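Local atomic coordinates of cytochrome C (Marichromatium purpuratum 984, PDB entry 5LO9), a protein that probably oxidises thiosulfate to tetrathionate, and may run the reverse reaction, passing electrons along its chain of four c-type hemes. Residues F331-D339 with R428-M436. Residues are numbered along the deposited sequence; the frame is centred on the assembly and turned at random.
Sequences FRYSMNAQD and RSYNWGAGM. With HEC (heme c), chain E; THJ (thiosulfate), chain J; EDO (1,2-ethanediol), chain V.
N431 reaches across to helix 323-332 and the residues after it, gripped through both backbone and side chain. Its ND2 donates to N336 OD1 at 2.9 Å, almost straight (173°) and within its own amide plane, although the two amides stand nearly perpendicular (84°). The same ND2 meets a lone pair of R332 O at 3.2 Å, and the backbone N of N431 donates to Y333 O. With CG between the backbone N and the carbonyl carbon (chi1 74°), OD1 turns back onto G433 N, closing an Asx turn, and also lies at the edge of the Y333 ring. Beside these buried bonds, Y333 CB packs on A434 CB at 4.0 Å, while G433 O sits over a ring face. Toward the exposed D339 the contact thins: Q338 NE2 donates to N336 OD1, which thus accepts two bonds, and also to Q477 O. Replacing N431 by an alanine is likely to leave R332 O and N336 OD1 without this donor and G433 N without its side-chain acceptor. Beside the heme, S334 OG donates to thiosulfate O3 at 2.9 Å and G435 N weakly to O2, so the N431 bonds join two sides of that pocket.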
ATOM      1  N   PHE A 331      -5.784  15.743   3.344  1.00 44.43           N
ATOM      2  CA  PHE A 331      -6.929  16.186   4.132  1.00 43.50           C
ATOM      3  C   PHE A 331      -6.524  17.347   5.021  1.00 41.42           C
ATOM      4  O   PHE A 331      -7.299  18.287   5.208  1.00 38.82           O
ATOM      5  CB  PHE A 331      -7.506  15.045   4.972  1.00 39.71           C
ATOM      6  CG  PHE A 331      -8.567  14.214   4.273  1.00 28.69           C
ATOM      7  CD1 PHE A 331      -9.892  14.588   4.324  1.00 35.08           C
ATOM      8  CD2 PHE A 331      -8.245  13.038   3.615  1.00 33.84           C
ATOM      9  CE1 PHE A 331     -10.885  13.829   3.703  1.00 36.11           C
ATOM     10  CE2 PHE A 331      -9.239  12.263   2.993  1.00 36.46           C
ATOM     11  CZ  PHE A 331     -10.547  12.659   3.034  1.00 32.97           C
ATOM     12  N   ARG A 332      -5.299  17.309   5.551  1.00 37.56           N
ATOM     13  CA  ARG A 332      -4.858  18.353   6.469  1.00 39.89           C
ATOM     14  C   ARG A 332      -4.711  19.691   5.757  1.00 37.29           C
ATOM     15  O   ARG A 332      -4.987  20.736   6.341  1.00 39.17           O
ATOM     16  CB  ARG A 332      -3.540  17.958   7.146  1.00 43.77           C
ATOM     17  CG  ARG A 332      -3.093  18.958   8.205  1.00 55.58           C
ATOM     18  CD  ARG A 332      -2.047  18.467   9.230  1.00 64.20           C
ATOM     19  NE  ARG A 332      -2.196  19.213  10.503  1.00 81.27           N
ATOM     20  CZ  ARG A 332      -1.205  19.708  11.269  1.00 69.88           C
ATOM     21  NH1 ARG A 332       0.073  19.557  10.935  1.00 56.60           N
ATOM     22  NH2 ARG A 332      -1.498  20.363  12.402  1.00 60.89           N
ATOM     23  N   TYR A 333      -4.264  19.694   4.507  1.00 39.68           N
ATOM     24  CA  TYR A 333      -3.911  20.938   3.835  1.00 39.79           C
ATOM     25  C   TYR A 333      -4.875  21.272   2.704  1.00 41.13           C
ATOM     26  O   TYR A 333      -5.510  22.321   2.745  1.00 43.02           O
ATOM     27  CB  TYR A 333      -2.480  20.886   3.314  1.00 38.11           C
ATOM     28  CG  TYR A 333      -1.458  20.629   4.402  1.00 43.40           C
ATOM     29  CD1 TYR A 333      -1.292  21.515   5.438  1.00 49.40           C
ATOM     30  CD2 TYR A 333      -0.673  19.483   4.408  1.00 47.90           C
ATOM     31  CE1 TYR A 333      -0.363  21.270   6.467  1.00 56.69           C
ATOM     32  CE2 TYR A 333       0.243  19.251   5.416  1.00 50.91           C
ATOM     33  CZ  TYR A 333       0.387  20.137   6.444  1.00 47.36           C
ATOM     34  OH  TYR A 333       1.294  19.911   7.438  1.00 41.75           O
ATOM     35  N   SER A 334      -5.017  20.419   1.690  1.00 37.33           N
ATOM     36  CA  SER A 334      -5.923  20.760   0.595  1.00 37.28           C
ATOM     37  C   SER A 334      -7.398  20.749   1.006  1.00 37.52           C
ATOM     38  O   SER A 334      -8.190  21.502   0.428  1.00 42.76           O
ATOM     39  CB  SER A 334      -5.722  19.821  -0.593  1.00 40.50           C
ATOM     40  OG  SER A 334      -4.393  19.865  -1.066  1.00 42.99           O
ATOM     41  N   MET A 335      -7.804  19.884   1.939  1.00 36.71           N
ATOM     42  CA  MET A 335      -9.182  19.845   2.438  1.00 35.47           C
ATOM     43  C   MET A 335      -9.379  20.599   3.759  1.00 40.29           C
ATOM     44  O   MET A 335     -10.488  20.593   4.306  1.00 37.31           O
ATOM     45  CB  MET A 335      -9.631  18.387   2.626  1.00 32.16           C
ATOM     46  CG  MET A 335      -9.146  17.451   1.533  1.00 37.06           C
ATOM     47  SD  MET A 335      -9.654  17.855  -0.177  1.00 41.08           S
ATOM     48  CE  MET A 335     -11.450  17.741  -0.016  1.00 32.32           C
ATOM     49  N   ASN A 336      -8.324  21.202   4.312  1.00 41.21           N
ATOM     50  CA  ASN A 336      -8.441  22.106   5.459  1.00 42.92           C
ATOM     51  C   ASN A 336      -9.191  21.482   6.641  1.00 43.15           C
ATOM     52  O   ASN A 336     -10.125  22.066   7.194  1.00 40.37           O
ATOM     53  CB  ASN A 336      -9.133  23.378   5.021  1.00 42.59           C
ATOM     54  CG  ASN A 336      -8.962  24.459   6.000  1.00 43.68           C
ATOM     55  OD1 ASN A 336      -7.871  24.635   6.543  1.00 42.90           O
ATOM     56  ND2 ASN A 336     -10.026  25.230   6.226  1.00 47.16           N
ATOM     57  N   ALA A 337      -8.737  20.298   7.064  1.00 43.58           N
ATOM     58  CA  ALA A 337      -9.510  19.506   8.014  1.00 39.26           C
ATOM     59  C   ALA A 337      -9.630  20.186   9.364  1.00 41.41           C
ATOM     60  O   ALA A 337     -10.566  19.890  10.116  1.00 35.28           O
ATOM     61  CB  ALA A 337      -8.879  18.129   8.175  1.00 37.63           C
ATOM     62  N   GLN A 338      -8.708  21.094   9.688  1.00 41.40           N
ATOM     63  CA  GLN A 338      -8.790  21.803  10.957  1.00 36.41           C
ATOM     64  C   GLN A 338     -10.118  22.549  11.094  1.00 41.79           C
ATOM     65  O   GLN A 338     -10.658  22.666  12.198  1.00 45.74           O
ATOM     66  CB  GLN A 338      -7.628  22.781  11.072  1.00 40.67           C
ATOM     67  CG  GLN A 338      -7.654  23.915  10.026  1.00 42.44           C
ATOM     68  CD  GLN A 338      -6.384  24.743  10.052  1.00 45.75           C
ATOM     69  OE1 GLN A 338      -5.637  24.713  11.037  1.00 46.55           O
ATOM     70  NE2 GLN A 338      -6.085  25.427   8.933  1.00 46.50           N
ATOM     71  N   ASP A 339     -10.660  23.060   9.993  1.00 45.31           N
ATOM     72  CA  ASP A 339     -11.921  23.781  10.039  1.00 41.13           C
ATOM     73  C   ASP A 339     -13.073  22.876   9.693  1.00 38.02           C
ATOM     74  O   ASP A 339     -14.150  23.350   9.339  1.00 43.29           O
ATOM     75  CB  ASP A 339     -11.913  24.985   9.094  1.00 40.42           C
ATOM     76  CG  ASP A 339     -10.924  26.028   9.513  1.00 50.59           C
ATOM     77  OD1 ASP A 339     -10.712  26.143  10.742  1.00 61.87           O
ATOM     78  OD2 ASP A 339     -10.338  26.705   8.629  1.00 60.79           O
ATOM     79  N   ARG A 428     -13.041  29.224   1.617  1.00 38.97           N
ATOM     80  CA  ARG A 428     -13.477  27.899   1.197  1.00 37.78           C
ATOM     81  C   ARG A 428     -12.520  27.244   0.195  1.00 34.83           C
ATOM     82  O   ARG A 428     -12.882  26.253  -0.447  1.00 37.98           O
ATOM     83  CB  ARG A 428     -14.878  27.979   0.612  1.00 34.08           C
ATOM     84  CG  ARG A 428     -15.808  28.809   1.428  1.00 35.84           C
ATOM     85  CD  ARG A 428     -16.026  28.265   2.777  1.00 45.80           C
ATOM     86  NE  ARG A 428     -16.653  26.966   2.744  1.00 55.39           N
ATOM     87  CZ  ARG A 428     -16.541  26.098   3.736  1.00 58.24           C
ATOM     88  NH1 ARG A 428     -15.818  26.426   4.805  1.00 61.13           N
ATOM     89  NH2 ARG A 428     -17.132  24.912   3.655  1.00 57.64           N
ATOM     90  N   SER A 429     -11.304  27.758   0.068  1.00 31.50           N
ATOM     91  CA  SER A 429     -10.302  27.186  -0.811  1.00 33.83           C
ATOM     92  C   SER A 429      -9.312  26.343  -0.001  1.00 32.05           C
ATOM     93  O   SER A 429      -9.423  26.190   1.208  1.00 33.75           O
ATOM     94  CB  SER A 429      -9.604  28.317  -1.556  1.00 36.56           C
ATOM     95  OG  SER A 429      -8.673  27.829  -2.480  1.00 39.98           O
ATOM     96  N   TYR A 430      -8.331  25.779  -0.684  1.00 36.83           N
ATOM     97  CA  TYR A 430      -7.260  25.073   0.003  1.00 36.07           C
ATOM     98  C   TYR A 430      -6.484  26.039   0.883  1.00 40.34           C
ATOM     99  O   TYR A 430      -6.435  27.247   0.612  1.00 36.99           O
ATOM    100  CB  TYR A 430      -6.315  24.421  -1.007  1.00 39.98           C
ATOM    101  CG  TYR A 430      -5.829  25.325  -2.134  1.00 32.37           C
ATOM    102  CD1 TYR A 430      -4.697  26.143  -1.965  1.00 38.01           C
ATOM    103  CD2 TYR A 430      -6.483  25.356  -3.353  1.00 35.69           C
ATOM    104  CE1 TYR A 430      -4.232  26.956  -2.979  1.00 34.20           C
ATOM    105  CE2 TYR A 430      -6.014  26.180  -4.411  1.00 43.04           C
ATOM    106  CZ  TYR A 430      -4.892  26.968  -4.203  1.00 39.31           C
ATOM    107  OH  TYR A 430      -4.414  27.767  -5.202  1.00 34.28           O
ATOM    108  N   ASN A 431      -5.849  25.501   1.938  1.00 37.73           N
ATOM    109  CA  ASN A 431      -5.230  26.382   2.922  1.00 43.14           C
ATOM    110  C   ASN A 431      -3.759  26.631   2.566  1.00 41.37           C
ATOM    111  O   ASN A 431      -3.242  26.148   1.553  1.00 33.95           O
ATOM    112  CB  ASN A 431      -5.457  25.860   4.367  1.00 42.21           C
ATOM    113  CG  ASN A 431      -4.601  24.623   4.779  1.00 44.64           C
ATOM    114  OD1 ASN A 431      -3.445  24.418   4.349  1.00 38.15           O
ATOM    115  ND2 ASN A 431      -5.175  23.838   5.702  1.00 36.23           N
ATOM    116  N   TRP A 432      -3.087  27.432   3.405  1.00 38.43           N
ATOM    117  CA  TRP A 432      -1.763  27.953   3.087  1.00 43.11           C
ATOM    118  C   TRP A 432      -0.676  26.893   3.174  1.00 46.64           C
ATOM    119  O   TRP A 432       0.475  27.173   2.803  1.00 40.40           O
ATOM    120  CB  TRP A 432      -1.404  29.106   4.026  1.00 42.12           C
ATOM    121  CG  TRP A 432      -1.845  30.482   3.584  1.00 41.51           C
ATOM    122  CD1 TRP A 432      -2.833  31.254   4.139  1.00 39.49           C
ATOM    123  CD2 TRP A 432      -1.294  31.246   2.523  1.00 39.36           C
ATOM    124  NE1 TRP A 432      -2.923  32.455   3.483  1.00 40.15           N
ATOM    125  CE2 TRP A 432      -1.986  32.474   2.486  1.00 45.80           C
ATOM    126  CE3 TRP A 432      -0.283  31.019   1.601  1.00 39.27           C
ATOM    127  CZ2 TRP A 432      -1.706  33.455   1.545  1.00 46.12           C
ATOM    128  CZ3 TRP A 432       0.001  31.997   0.673  1.00 40.88           C
ATOM    129  CH2 TRP A 432      -0.708  33.198   0.650  1.00 42.30           C
ATOM    130  N   GLY A 433      -1.009  25.696   3.650  1.00 45.03           N
ATOM    131  CA  GLY A 433      -0.044  24.626   3.675  1.00 40.11           C
ATOM    132  C   GLY A 433      -0.143  23.717   2.479  1.00 37.74           C
ATOM    133  O   GLY A 433       0.730  22.870   2.283  1.00 45.74           O
ATOM    134  N   ALA A 434      -1.184  23.877   1.664  1.00 47.25           N
ATOM    135  CA  ALA A 434      -1.391  22.983   0.522  1.00 41.31           C
ATOM    136  C   ALA A 434      -0.405  23.287  -0.597  1.00 42.11           C
ATOM    137  O   ALA A 434      -0.054  24.447  -0.843  1.00 47.62           O
ATOM    138  CB  ALA A 434      -2.814  23.096  -0.025  1.00 41.77           C
ATOM    139  N   GLY A 435       0.062  22.221  -1.251  1.00 43.15           N
ATOM    140  CA  GLY A 435       1.017  22.355  -2.327  1.00 37.61           C
ATOM    141  C   GLY A 435       0.568  23.305  -3.416  1.00 43.03           C
ATOM    142  O   GLY A 435       1.405  23.973  -4.043  1.00 44.74           O
ATOM    143  N   MET A 436      -0.743  23.346  -3.694  1.00 33.74           N
ATOM    144  CA  MET A 436      -1.283  24.231  -4.722  1.00 42.06           C
ATOM    145  C   MET A 436      -1.112  25.729  -4.392  1.00 44.97           C
ATOM    146  O   MET A 436      -1.251  26.566  -5.291  1.00 47.57           O
ATOM    147  CB  MET A 436      -2.774  23.905  -4.938  1.00 41.20           C
ATOM    148  CG  MET A 436      -3.389  24.492  -6.213  1.00 43.18           C
ATOM    149  SD  MET A 436      -2.641  23.798  -7.755  1.00 38.23           S
ATOM    150  CE  MET A 436      -3.578  22.252  -7.946  1.00 36.33           C
TER
HETATM  151 FE   HEC E1003      -3.723  15.742  -3.825  1.00 47.04          FE
HETATM  152  CHA HEC E1003      -0.374  15.023  -4.609  1.00 38.93           C
HETATM  153  CHB HEC E1003      -4.294  12.380  -3.037  1.00 32.99           C
HETATM  154  CHC HEC E1003      -7.006  16.520  -2.786  1.00 34.12           C
HETATM  155  CHD HEC E1003      -3.290  18.950  -4.983  1.00 34.97           C
HETATM  156  NA  HEC E1003      -2.540  14.029  -3.837  1.00 36.84           N
HETATM  157  C1A HEC E1003      -1.254  13.958  -4.161  1.00 39.05           C
HETATM  158  C2A HEC E1003      -0.695  12.593  -4.049  1.00 37.41           C
HETATM  159  C3A HEC E1003      -1.834  11.812  -3.599  1.00 31.77           C
HETATM  160  C4A HEC E1003      -2.941  12.794  -3.492  1.00 34.84           C
HETATM  161  CMA HEC E1003      -1.858  10.349  -3.341  1.00 35.49           C
HETATM  162  CAA HEC E1003       0.706  12.142  -4.378  1.00 39.57           C
HETATM  163  CBA HEC E1003       0.889  12.164  -5.892  1.00 33.86           C
HETATM  164  CGA HEC E1003       2.229  11.576  -6.300  1.00 37.48           C
HETATM  165  O1A HEC E1003       2.350  11.221  -7.494  1.00 28.28           O
HETATM  166  O2A HEC E1003       3.172  11.484  -5.457  1.00 37.06           O
HETATM  167  NB  HEC E1003      -5.349  14.682  -3.057  1.00 37.14           N
HETATM  168  C1B HEC E1003      -5.371  13.352  -2.821  1.00 37.08           C
HETATM  169  C2B HEC E1003      -6.645  12.891  -2.261  1.00 30.60           C
HETATM  170  C3B HEC E1003      -7.437  14.110  -2.181  1.00 34.52           C
HETATM  171  C4B HEC E1003      -6.530  15.156  -2.688  1.00 31.80           C
HETATM  172  CMB HEC E1003      -7.042  11.503  -1.905  1.00 38.33           C
HETATM  173  CAB HEC E1003      -8.833  14.243  -1.667  1.00 36.16           C
HETATM  174  CBB HEC E1003      -8.815  13.881  -0.182  1.00 34.73           C
HETATM  175  NC  HEC E1003      -4.934  17.443  -3.860  1.00 43.70           N
HETATM  176  C1C HEC E1003      -6.201  17.559  -3.432  1.00 36.97           C
HETATM  177  C2C HEC E1003      -6.785  18.894  -3.697  1.00 31.13           C
HETATM  178  C3C HEC E1003      -5.673  19.614  -4.340  1.00 35.17           C
HETATM  179  C4C HEC E1003      -4.590  18.606  -4.399  1.00 32.01           C
HETATM  180  CMC HEC E1003      -8.178  19.354  -3.348  1.00 36.56           C
HETATM  181  CAC HEC E1003      -5.608  21.022  -4.903  1.00 36.03           C
HETATM  182  CBC HEC E1003      -6.090  22.036  -3.917  1.00 43.66           C
HETATM  183  ND  HEC E1003      -2.107  16.784  -4.630  1.00 43.60           N
HETATM  184  C1D HEC E1003      -2.141  18.049  -5.019  1.00 36.72           C
HETATM  185  C2D HEC E1003      -0.853  18.515  -5.563  1.00 40.61           C
HETATM  186  C3D HEC E1003       0.056  17.359  -5.459  1.00 40.88           C
HETATM  187  C4D HEC E1003      -0.860  16.354  -4.854  1.00 42.11           C
HETATM  188  CMD HEC E1003      -0.597  19.895  -6.063  1.00 46.59           C
HETATM  189  CAD HEC E1003       1.512  17.214  -5.865  1.00 45.00           C
HETATM  190  CBD HEC E1003       2.488  18.219  -5.215  1.00 69.31           C
HETATM  191  CGD HEC E1003       2.655  18.192  -3.682  1.00 84.74           C
HETATM  192  O1D HEC E1003       1.670  18.254  -2.885  1.00 78.31           O
HETATM  193  O2D HEC E1003       3.830  18.151  -3.228  1.00 93.03           O
HETATM  194  S1  THJ J1008      -1.077  18.068  -0.288  0.66106.64           S
HETATM  195  O1  THJ J1008      -0.521  17.269   0.858  0.66 68.92           O
HETATM  196  O2  THJ J1008       0.011  18.797  -1.020  0.66 63.64           O
HETATM  197  O3  THJ J1008      -1.953  19.121   0.281  0.66 62.33           O
HETATM  198  S2  THJ J1008      -2.132  17.018  -1.385  0.66 58.58           S
HETATM  199  C1  EDO V1020     -13.112  21.844  16.250  1.00 71.08           C
HETATM  200  O1  EDO V1020     -14.054  21.022  16.959  1.00 64.48           O
HETATM  201  C2  EDO V1020     -13.692  22.213  14.886  1.00 68.05           C
HETATM  202  O2  EDO V1020     -12.818  23.119  14.195  1.00 57.59           O
HETATM  203  O   HOH W   1      -2.593  21.082  -2.673  1.00 39.06           O